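Local coordinates for eukaryotic translation initiation factor 2A (Schizosaccharomyces pombe, PDB 3WJ9), which probably directs methionyl-tRNAi to 40S ribosomal subunits on a small set of mRNAs, in a codon-dependent manner, the chain here being its beta-propeller part, at residues L369-S374 with N399-A404. Numbering follows the deposited sequence.
Sequences LTAVTS and NELYQA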
loop_
_atom_site.group_PDB
_atom_site.type_symbol
_atom_site.label_atom_id
_atom_site.label_comp_id
_atom_site.label_asym_id
_atom_site.label_seq_id
_atom_site.Cartn_x
_atom_site.Cartn_y
_atom_site.Cartn_z
ATOM N N LEU A 369 13.287 4.663 -8.854
ATOM C CA LEU A 369 13.265 3.358 -9.502
ATOM C C LEU A 369 12.080 3.283 -10.458
ATOM O O LEU A 369 10.997 3.781 -10.155
ATOM C CB LEU A 369 13.195 2.234 -8.459
ATOM C CG LEU A 369 13.463 0.784 -8.884
ATOM C CD1 LEU A 369 13.938 -0.033 -7.693
ATOM C CD2 LEU A 369 12.233 0.131 -9.499
ATOM N N THR A 370 12.300 2.683 -11.622
ATOM C CA THR A 370 11.212 2.361 -12.536
ATOM C C THR A 370 11.384 0.924 -13.005
ATOM O O THR A 370 12.503 0.415 -13.061
ATOM C CB THR A 370 11.162 3.309 -13.756
ATOM O OG1 THR A 370 12.366 3.186 -14.522
ATOM C CG2 THR A 370 10.983 4.756 -13.317
ATOM N N ALA A 371 10.277 0.264 -13.325
ATOM C CA ALA A 371 10.332 -1.111 -13.799
ATOM C C ALA A 371 9.211 -1.399 -14.782
ATOM O O ALA A 371 8.229 -0.662 -14.860
ATOM C CB ALA A 371 10.270 -2.085 -12.627
ATOM N N VAL A 372 9.375 -2.474 -15.542
ATOM C CA VAL A 372 8.324 -2.974 -16.415
ATOM C C VAL A 372 8.110 -4.443 -16.064
ATOM O O VAL A 372 9.046 -5.240 -16.129
ATOM C CB VAL A 372 8.685 -2.804 -17.903
ATOM C CG1 VAL A 372 7.626 -3.438 -18.781
ATOM C CG2 VAL A 372 8.847 -1.327 -18.242
ATOM N N THR A 373 6.887 -4.796 -15.678
ATOM C CA THR A 373 6.647 -6.097 -15.060
ATOM C C THR A 373 5.630 -6.990 -15.778
ATOM O O THR A 373 4.715 -6.518 -16.449
ATOM C CB THR A 373 6.179 -5.927 -13.596
ATOM O OG1 THR A 373 4.949 -5.192 -13.564
ATOM C CG2 THR A 373 7.228 -5.184 -12.784
ATOM N N SER A 374 5.827 -8.294 -15.611
ATOM C CA SER A 374 4.901 -9.328 -16.057
ATOM C C SER A 374 4.089 -9.753 -14.831
ATOM O O SER A 374 4.594 -9.676 -13.712
ATOM C CB SER A 374 5.680 -10.503 -16.668
ATOM O OG SER A 374 4.836 -11.533 -17.152
ATOM N N ASN A 399 13.778 -11.137 -18.870
ATOM C CA ASN A 399 12.804 -11.797 -19.734
ATOM C C ASN A 399 11.417 -11.693 -19.118
ATOM O O ASN A 399 10.498 -11.139 -19.719
ATOM C CB ASN A 399 13.173 -13.265 -19.967
ATOM C CG ASN A 399 12.096 -14.024 -20.722
ATOM O OD1 ASN A 399 11.238 -14.670 -20.119
ATOM N ND2 ASN A 399 12.135 -13.946 -22.048
ATOM N N GLU A 400 11.276 -12.222 -17.907
ATOM C CA GLU A 400 10.020 -12.123 -17.177
ATOM C C GLU A 400 10.258 -11.673 -15.739
ATOM O O GLU A 400 10.412 -12.492 -14.834
ATOM C CB GLU A 400 9.280 -13.461 -17.202
ATOM C CG GLU A 400 7.789 -13.348 -16.944
ATOM C CD GLU A 400 7.061 -14.659 -17.151
ATOM O OE1 GLU A 400 7.705 -15.722 -17.037
ATOM O OE2 GLU A 400 5.845 -14.628 -17.434
ATOM N N LEU A 401 10.297 -10.359 -15.544
ATOM C CA LEU A 401 10.449 -9.778 -14.215
ATOM C C LEU A 401 9.084 -9.593 -13.562
ATOM O O LEU A 401 8.121 -9.195 -14.218
ATOM C CB LEU A 401 11.183 -8.438 -14.291
ATOM C CG LEU A 401 11.306 -7.654 -12.983
ATOM C CD1 LEU A 401 12.255 -8.348 -12.016
ATOM C CD2 LEU A 401 11.743 -6.223 -13.243
ATOM N N TYR A 402 9.004 -9.882 -12.268
ATOM C CA TYR A 402 7.726 -9.853 -11.570
ATOM C C TYR A 402 7.576 -8.634 -10.659
ATOM O O TYR A 402 6.579 -7.922 -10.733
ATOM C CB TYR A 402 7.539 -11.148 -10.781
ATOM C CG TYR A 402 7.429 -12.357 -11.681
ATOM C CD1 TYR A 402 6.689 -12.297 -12.854
ATOM C CD2 TYR A 402 8.058 -13.554 -11.365
ATOM C CE1 TYR A 402 6.573 -13.390 -13.686
ATOM C CE2 TYR A 402 7.943 -14.659 -12.195
ATOM C CZ TYR A 402 7.203 -14.568 -13.355
ATOM O OH TYR A 402 7.084 -15.655 -14.191
ATOM N N GLN A 403 8.559 -8.393 -9.798
ATOM C CA GLN A 403 8.541 -7.204 -8.955
ATOM C C GLN A 403 9.949 -6.723 -8.624
ATOM O O GLN A 403 10.922 -7.480 -8.688
ATOM C CB GLN A 403 7.771 -7.459 -7.657
ATOM C CG GLN A 403 8.120 -8.764 -6.937
ATOM C CD GLN A 403 6.975 -9.295 -6.086
ATOM O OE1 GLN A 403 5.900 -9.629 -6.588
ATOM N NE2 GLN A 403 7.210 -9.379 -4.786
ATOM N N ALA A 404 10.035 -5.447 -8.269
ATOM C CA ALA A 404 11.288 -4.798 -7.915
ATOM C C ALA A 404 10.973 -3.560 -7.088
ATOM O O ALA A 404 10.270 -2.666 -7.553
ATOM C CB ALA A 404 12.076 -4.429 -9.164
#
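Ser-374 N gives Leu-401 O a straight 2.8 Å hydrogen bond, N-H...O 176°, just past strand 369-372, which runs nearly antiparallel to strand 401-404 with axes 7.7 Å apart. Thr-373 CA adds a CA-H...O contact to the same carbonyl, and its CG2 rests 3.5 Å from Tyr-402 O, while its OG1 bonds to Thr-357. The Tyr-402 ring brings its edge to Ser-374 O, with CD1 3.5 Å away and the oxygen near the ring plane; Glu-400 O sits over one face. Ser-374 OG makes at most a weak, doubtful bond to Glu-400 OE2, whose position is less sure, and Ser-374 CB packs against Glu-400 CG. Arg-378 pairs with the same carboxylate in a salt bridge. Replacing Glu-400 by an alanine would probably leave Arg-378 without this counter-charge and open a gap beside Ser-374 CB. Farther along, Ala-371 CB meets Leu-401 CD2 at 4.4 Å, an apolar contact between two sheets. Strand 367-372 belongs to the four-stranded sheet of WD 4, strand 401-406 to the next sheet with the N-terminal strand 6-11. One straight backbone bond thus joins neighbouring propeller sheets, and the Ala-371 to Leu-401 contact continues the join as a looser apolar touch.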